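Local coordinates for msDPBB_sym2 protein (Synthetic construct, PDB 7DWW), which is a computationally designed double-psi beta barrel, a fold found at the core of RNA polymerase, with no known natural function, at residues D38-K44 against L82-V88; S3-A7 against L28-L32. All coordinates share one frame; numbering follows the deposited sequence.

How the contacts relate
Contact 1 (38-44 with 82-88) joins two neighbouring antiparallel strands of the barrel, whereas contact 2 (3-7 with 28-32) lays a short helix against strand 4-11. They share a sheet: strand 82-87 lies between strands 39-43 and 4-11, and Ile85 N meets Val5 O at 2.8 Å, probably as a hydrogen bond. Contact 1 is the larger, burying 691 Å² against 310 Å², and combines backbone hydrogen bonds with a buried apolar face and a more open face of methionines and glutamates. Contact 2, whose centre is about 10 Å from that of the chain against about 7 Å for contact 1, is apolar packing without hydrogen bonds across it.

Contact 1: residues D38-K44 against L82-V88; sequences DLVEIMK and LVEIMKV
Glu41 and Met86 form one antiparallel hydrogen-bonded pair and Met43 and Glu84 the next, each joined by two backbone bonds. Glu41 N reaches Met86 O at 2.9 Å, nearly straight at 170° about the hydrogen, and Met43 N meets Glu84 O at 3.0 Å. Between them Ile42 faces Ile85 in a non-hydrogen-bonded pair.

Apolar contacts cover the buried face. Val40 CB rests on Ile85 CG2 at 3.7 Å, and Ile42 turns its CG2 branch to Val83 CB while CG1 runs alongside Ile85 CG1, the two isoleucines pointing the same way. With chi1 at -58°, Ile42 sends CG2 along the strand toward Val83 and leaves CG1 beside its cross-strand partner. Beta-branched residues suit this place because they fill a barrel interior compactly and favour the extended backbone. At the end of the strand pair Val88 CG1 packs on Leu39 CB at 3.6 Å.

These strands belong to the double-psi beta barrel, in which 82-87 runs between 39-43 and 4-11. On the more open face Met43 SD touches the methyl CE of Met86 at 3.7 Å, their flexible chains crossing at a slant. Glutamate suits this partly open face: Glu41 and Glu84 are hydrogen-bonded through OE2 to the hydroxyls of Ser47 and Ser4.

Polar contacts finish the end near the C-terminus. Lys87 NZ makes a weak hydrogen bond to Leu39 O at 3.1 Å and an ordinary-length one to Val88 O at 3.0 Å, approaching the latter from above the carbonyl plane. Its CE passes Asp38 CB at 3.8 Å, but their charges stay too far apart for a salt bridge, and Asp38 OD1 pairs instead with Lys35. An alanine in place of Lys87 would probably leave the carbonyls of Leu39 and Val88 without this donor and Asp38 CB without the aliphatic chain packed on it.

Contact 2: residues S3-A7 against L28-L32; sequences SSVIA and LMRLL
Val5 projects from its strand toward helix 26-32 and meets leucines from successive turns. Leu28 comes at it obliquely, its methyl CD1 set over the branch point so that it lies 3.8 Å from Val5 CB and nearly as close to both valine methyls. With chi1 near -170°, Leu28 holds CG anti to its backbone N and extends its branches toward the strand; its other methyl, CD2, reaches Ala7 CB at 4.3 Å. A short branched valine suits the middle of this interface, offering two methyls close to the backbone, and the small side chain of Ala7 leaves room for the leucine methyl against the strand.

One turn further along, Leu32 also crosses Val5 at a slant, but meets it with the base of its chain: Val5 CG1 lies 4.0 Å from Leu32 CB. The rest of Leu32 runs on toward the start of the strand, its CG anti to the backbone N at chi1 -178°, carrying CD1 to 3.6 Å from Ser4 CA and 3.2 Å from Ser3 O. Leu31 adds a looser touch, CD2 standing 4.3 Å from Val5 CG1. Leucine's long, forked chain suits these helix positions because it spans the gap between the axes of strand 4-7 and helix 28-32, 8.4 Å at their closest.

Helix 26-32 follows strand 21-24, and Leu32 also touches Met24 there. On the strand side, Val5 and Leu32 both pack on Ile85 of strand 82-87, which pairs with strand 4-11, while Met29, on another side of the helix, reaches Val52 and Leu54 of strand 47-54.

Contact 1: residues D38-K44 against L82-V88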
loop_
_atom_site.group_PDB
_atom_site.type_symbol
_atom_site.label_atom_id
_atom_site.label_comp_id
_atom_site.label_asym_id
_atom_site.label_seq_id
_atom_site.Cartn_x
_atom_site.Cartn_y
_atom_site.Cartn_z
ATOM N N ASP A 38 8.543 -6.576 3.529
ATOM C CA ASP A 38 9.226 -5.420 4.146
ATOM C C ASP A 38 8.226 -4.492 4.831
ATOM O O ASP A 38 7.085 -4.453 4.450
ATOM C CB ASP A 38 9.959 -4.598 3.085
ATOM C CG ASP A 38 11.320 -5.113 2.666
ATOM O OD1 ASP A 38 11.871 -5.916 3.384
ATOM O OD2 ASP A 38 11.791 -4.701 1.620
ATOM N N LEU A 39 8.682 -3.795 5.855
ATOM C CA LEU A 39 7.883 -2.738 6.480
ATOM C C LEU A 39 7.956 -1.472 5.634
ATOM O O LEU A 39 9.025 -1.126 5.112
ATOM C CB LEU A 39 8.393 -2.411 7.876
ATOM C CG LEU A 39 8.164 -3.350 9.052
ATOM C CD1 LEU A 39 8.853 -2.725 10.201
ATOM C CD2 LEU A 39 6.676 -3.509 9.335
ATOM N N VAL A 40 6.817 -0.762 5.519
ATOM C CA VAL A 40 6.741 0.528 4.848
ATOM C C VAL A 40 5.877 1.392 5.734
ATOM O O VAL A 40 5.021 0.891 6.470
ATOM C CB VAL A 40 6.124 0.456 3.422
ATOM C CG1 VAL A 40 7.064 -0.276 2.462
ATOM C CG2 VAL A 40 4.737 -0.129 3.477
ATOM N N GLU A 41 6.097 2.701 5.656
ATOM C CA GLU A 41 5.278 3.688 6.339
ATOM C C GLU A 41 4.372 4.364 5.304
ATOM O O GLU A 41 4.832 4.724 4.212
ATOM C CB GLU A 41 6.160 4.716 7.074
ATOM C CG GLU A 41 5.432 5.899 7.703
ATOM C CD GLU A 41 6.314 6.716 8.633
ATOM O OE1 GLU A 41 7.551 6.624 8.518
ATOM O OE2 GLU A 41 5.778 7.448 9.489
ATOM N N ILE A 42 3.087 4.487 5.629
ATOM C CA ILE A 42 2.099 5.062 4.732
ATOM C C ILE A 42 1.521 6.293 5.392
ATOM O O ILE A 42 1.044 6.226 6.527
ATOM C CB ILE A 42 0.984 4.057 4.389
ATOM C CG1 ILE A 42 1.596 2.812 3.757
ATOM C CG2 ILE A 42 -0.028 4.728 3.445
ATOM C CD1 ILE A 42 0.722 1.586 3.853
ATOM N N MET A 43 1.565 7.421 4.688
ATOM C CA MET A 43 1.198 8.707 5.261
ATOM C C MET A 43 0.223 9.466 4.371
ATOM O O MET A 43 0.257 9.363 3.130
ATOM C CB MET A 43 2.426 9.594 5.488
ATOM C CG MET A 43 3.692 8.839 5.839
ATOM S SD MET A 43 5.122 9.935 5.908
ATOM C CE MET A 43 4.393 11.377 6.684
ATOM N N LYS A 44 -0.663 10.201 5.041
ATOM C CA LYS A 44 -1.370 11.325 4.446
ATOM C C LYS A 44 -1.232 12.480 5.432
ATOM O O LYS A 44 -0.336 13.317 5.288
ATOM C CB LYS A 44 -2.836 10.985 4.167
ATOM C CG LYS A 44 -3.669 12.156 3.670
ATOM C CD LYS A 44 -4.673 11.719 2.616
ATOM C CE LYS A 44 -4.422 12.430 1.285
ATOM N NZ LYS A 44 -4.466 13.925 1.433
ATOM N N LEU A 82 -4.571 9.972 -2.315
ATOM C CA LEU A 82 -3.149 9.743 -2.543
ATOM C C LEU A 82 -2.463 9.577 -1.196
ATOM O O LEU A 82 -2.781 10.300 -0.243
ATOM C CB LEU A 82 -2.500 10.894 -3.301
ATOM C CG LEU A 82 -3.059 11.182 -4.697
ATOM C CD1 LEU A 82 -2.250 12.256 -5.352
ATOM C CD2 LEU A 82 -3.010 9.928 -5.523
ATOM N N VAL A 83 -1.536 8.611 -1.117
ATOM C CA VAL A 83 -0.677 8.412 0.048
ATOM C C VAL A 83 0.754 8.334 -0.442
ATOM O O VAL A 83 1.019 7.950 -1.584
ATOM C CB VAL A 83 -1.015 7.137 0.857
ATOM C CG1 VAL A 83 -2.313 7.348 1.609
ATOM C CG2 VAL A 83 -1.145 5.943 -0.088
ATOM N N GLU A 84 1.674 8.671 0.455
ATOM C CA GLU A 84 3.094 8.421 0.261
ATOM C C GLU A 84 3.511 7.151 0.976
ATOM O O GLU A 84 3.152 6.938 2.142
ATOM C CB GLU A 84 3.951 9.572 0.781
ATOM C CG GLU A 84 5.427 9.284 0.714
ATOM C CD GLU A 84 6.251 10.481 1.098
ATOM O OE1 GLU A 84 5.668 11.541 1.423
ATOM O OE2 GLU A 84 7.492 10.364 1.059
ATOM N N ILE A 85 4.277 6.306 0.294
ATOM C CA ILE A 85 4.725 5.033 0.861
ATOM C C ILE A 85 6.230 5.074 0.902
ATOM O O ILE A 85 6.881 5.349 -0.123
ATOM C CB ILE A 85 4.221 3.838 0.037
ATOM C CG1 ILE A 85 2.713 3.929 -0.087
ATOM C CG2 ILE A 85 4.715 2.469 0.647
ATOM C CD1 ILE A 85 2.081 2.861 -0.925
ATOM N N MET A 86 6.790 4.929 2.086
ATOM C CA MET A 86 8.208 5.130 2.269
ATOM C C MET A 86 8.823 3.931 2.964
ATOM O O MET A 86 8.240 3.368 3.893
ATOM C CB MET A 86 8.456 6.401 3.085
ATOM C CG MET A 86 9.899 6.740 3.320
ATOM S SD MET A 86 10.035 8.167 4.422
ATOM C CE MET A 86 8.346 8.752 4.432
ATOM N N LYS A 87 10.013 3.569 2.516
ATOM C CA LYS A 87 10.625 2.438 3.189
ATOM C C LYS A 87 11.211 2.908 4.507
ATOM O O LYS A 87 11.973 3.892 4.541
ATOM C CB LYS A 87 11.694 1.784 2.313
ATOM C CG LYS A 87 11.802 0.264 2.473
ATOM C CD LYS A 87 12.089 -0.110 3.924
ATOM C CE LYS A 87 11.993 -1.612 4.177
ATOM N NZ LYS A 87 11.966 -1.935 5.640
ATOM N N VAL A 88 10.844 2.141 5.541
ATOM C CA VAL A 88 11.158 2.480 6.934
ATOM C C VAL A 88 12.311 1.622 7.476
ATOM O O VAL A 88 12.849 0.747 6.781
ATOM C CB VAL A 88 9.899 2.348 7.862
ATOM C CG1 VAL A 88 9.177 1.049 7.624
ATOM C CG2 VAL A 88 10.296 2.468 9.346
#

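Contact 2: residues S3-A7 against L28-L32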
loop_
_atom_site.group_PDB
_atom_site.type_symbol
_atom_site.label_atom_id
_atom_site.label_comp_id
_atom_site.label_asym_id
_atom_site.label_seq_id
_atom_site.Cartn_x
_atom_site.Cartn_y
_atom_site.Cartn_z
ATOM N N SER A 3 13.302 6.582 1.043
ATOM C CA SER A 3 12.857 6.377 -0.328
ATOM C C SER A 3 11.339 6.302 -0.370
ATOM O O SER A 3 10.758 5.595 0.458
ATOM C CB SER A 3 13.467 5.094 -0.886
ATOM O OG SER A 3 13.454 5.113 -2.308
ATOM N N SER A 4 10.671 6.991 -1.304
ATOM C CA SER A 4 9.224 6.942 -1.265
ATOM C C SER A 4 8.626 6.985 -2.664
ATOM O O SER A 4 9.236 7.481 -3.625
ATOM C CB SER A 4 8.634 8.062 -0.406
ATOM O OG SER A 4 8.862 9.311 -0.987
ATOM N N VAL A 5 7.401 6.465 -2.758
ATOM C CA VAL A 5 6.567 6.534 -3.959
ATOM C C VAL A 5 5.188 7.055 -3.560
ATOM O O VAL A 5 4.831 7.070 -2.390
ATOM C CB VAL A 5 6.440 5.177 -4.672
ATOM C CG1 VAL A 5 7.784 4.684 -5.103
ATOM C CG2 VAL A 5 5.714 4.130 -3.768
ATOM N N ILE A 6 4.417 7.503 -4.550
ATOM C CA ILE A 6 3.064 8.009 -4.344
ATOM C C ILE A 6 2.105 7.029 -5.005
ATOM O O ILE A 6 2.300 6.636 -6.159
ATOM C CB ILE A 6 2.886 9.428 -4.928
ATOM C CG1 ILE A 6 3.930 10.346 -4.312
ATOM C CG2 ILE A 6 1.481 9.927 -4.763
ATOM C CD1 ILE A 6 3.789 10.569 -2.846
ATOM N N ALA A 7 1.066 6.642 -4.284
ATOM C CA ALA A 7 0.085 5.735 -4.861
ATOM C C ALA A 7 -1.297 6.158 -4.415
ATOM O O ALA A 7 -1.454 6.885 -3.426
ATOM C CB ALA A 7 0.348 4.283 -4.457
ATOM N N LEU A 28 6.302 -1.111 -8.990
ATOM C CA LEU A 28 6.303 -0.058 -7.990
ATOM C C LEU A 28 7.125 -0.469 -6.765
ATOM O O LEU A 28 7.881 0.346 -6.210
ATOM C CB LEU A 28 4.865 0.291 -7.615
ATOM C CG LEU A 28 4.726 1.534 -6.750
ATOM C CD1 LEU A 28 5.400 2.711 -7.389
ATOM C CD2 LEU A 28 3.253 1.816 -6.460
ATOM N N MET A 29 6.996 -1.736 -6.328
ATOM C CA MET A 29 7.861 -2.228 -5.250
ATOM C C MET A 29 9.324 -2.133 -5.634
ATOM O O MET A 29 10.161 -1.792 -4.799
ATOM C CB MET A 29 7.539 -3.685 -4.891
ATOM C CG MET A 29 6.106 -3.884 -4.347
ATOM S SD MET A 29 5.811 -5.595 -3.868
ATOM C CE MET A 29 7.137 -5.787 -2.662
ATOM N N ARG A 30 9.663 -2.461 -6.893
ATOM C CA ARG A 30 11.066 -2.414 -7.319
ATOM C C ARG A 30 11.607 -0.993 -7.238
ATOM O O ARG A 30 12.715 -0.758 -6.730
ATOM C CB ARG A 30 11.219 -2.935 -8.747
ATOM C CG ARG A 30 11.421 -4.410 -8.907
ATOM C CD ARG A 30 11.438 -4.801 -10.380
ATOM N NE ARG A 30 12.797 -4.858 -10.913
ATOM C CZ ARG A 30 13.372 -5.969 -11.373
ATOM N NH1 ARG A 30 12.703 -7.116 -11.357
ATOM N NH2 ARG A 30 14.611 -5.930 -11.840
ATOM N N LEU A 31 10.812 -0.038 -7.713
ATOM C CA LEU A 31 11.197 1.369 -7.677
ATOM C C LEU A 31 11.384 1.853 -6.247
ATOM O O LEU A 31 12.379 2.529 -5.937
ATOM C CB LEU A 31 10.139 2.215 -8.384
ATOM C CG LEU A 31 10.610 3.610 -8.735
ATOM C CD1 LEU A 31 11.596 3.542 -9.877
ATOM C CD2 LEU A 31 9.373 4.431 -9.107
ATOM N N LEU A 32 10.430 1.528 -5.360
ATOM C CA LEU A 32 10.594 1.885 -3.951
ATOM C C LEU A 32 11.784 1.183 -3.309
ATOM O O LEU A 32 12.393 1.733 -2.379
ATOM C CB LEU A 32 9.351 1.547 -3.153
ATOM C CG LEU A 32 9.307 1.891 -1.662
ATOM C CD1 LEU A 32 9.557 3.408 -1.475
ATOM C CD2 LEU A 32 7.932 1.508 -1.129
#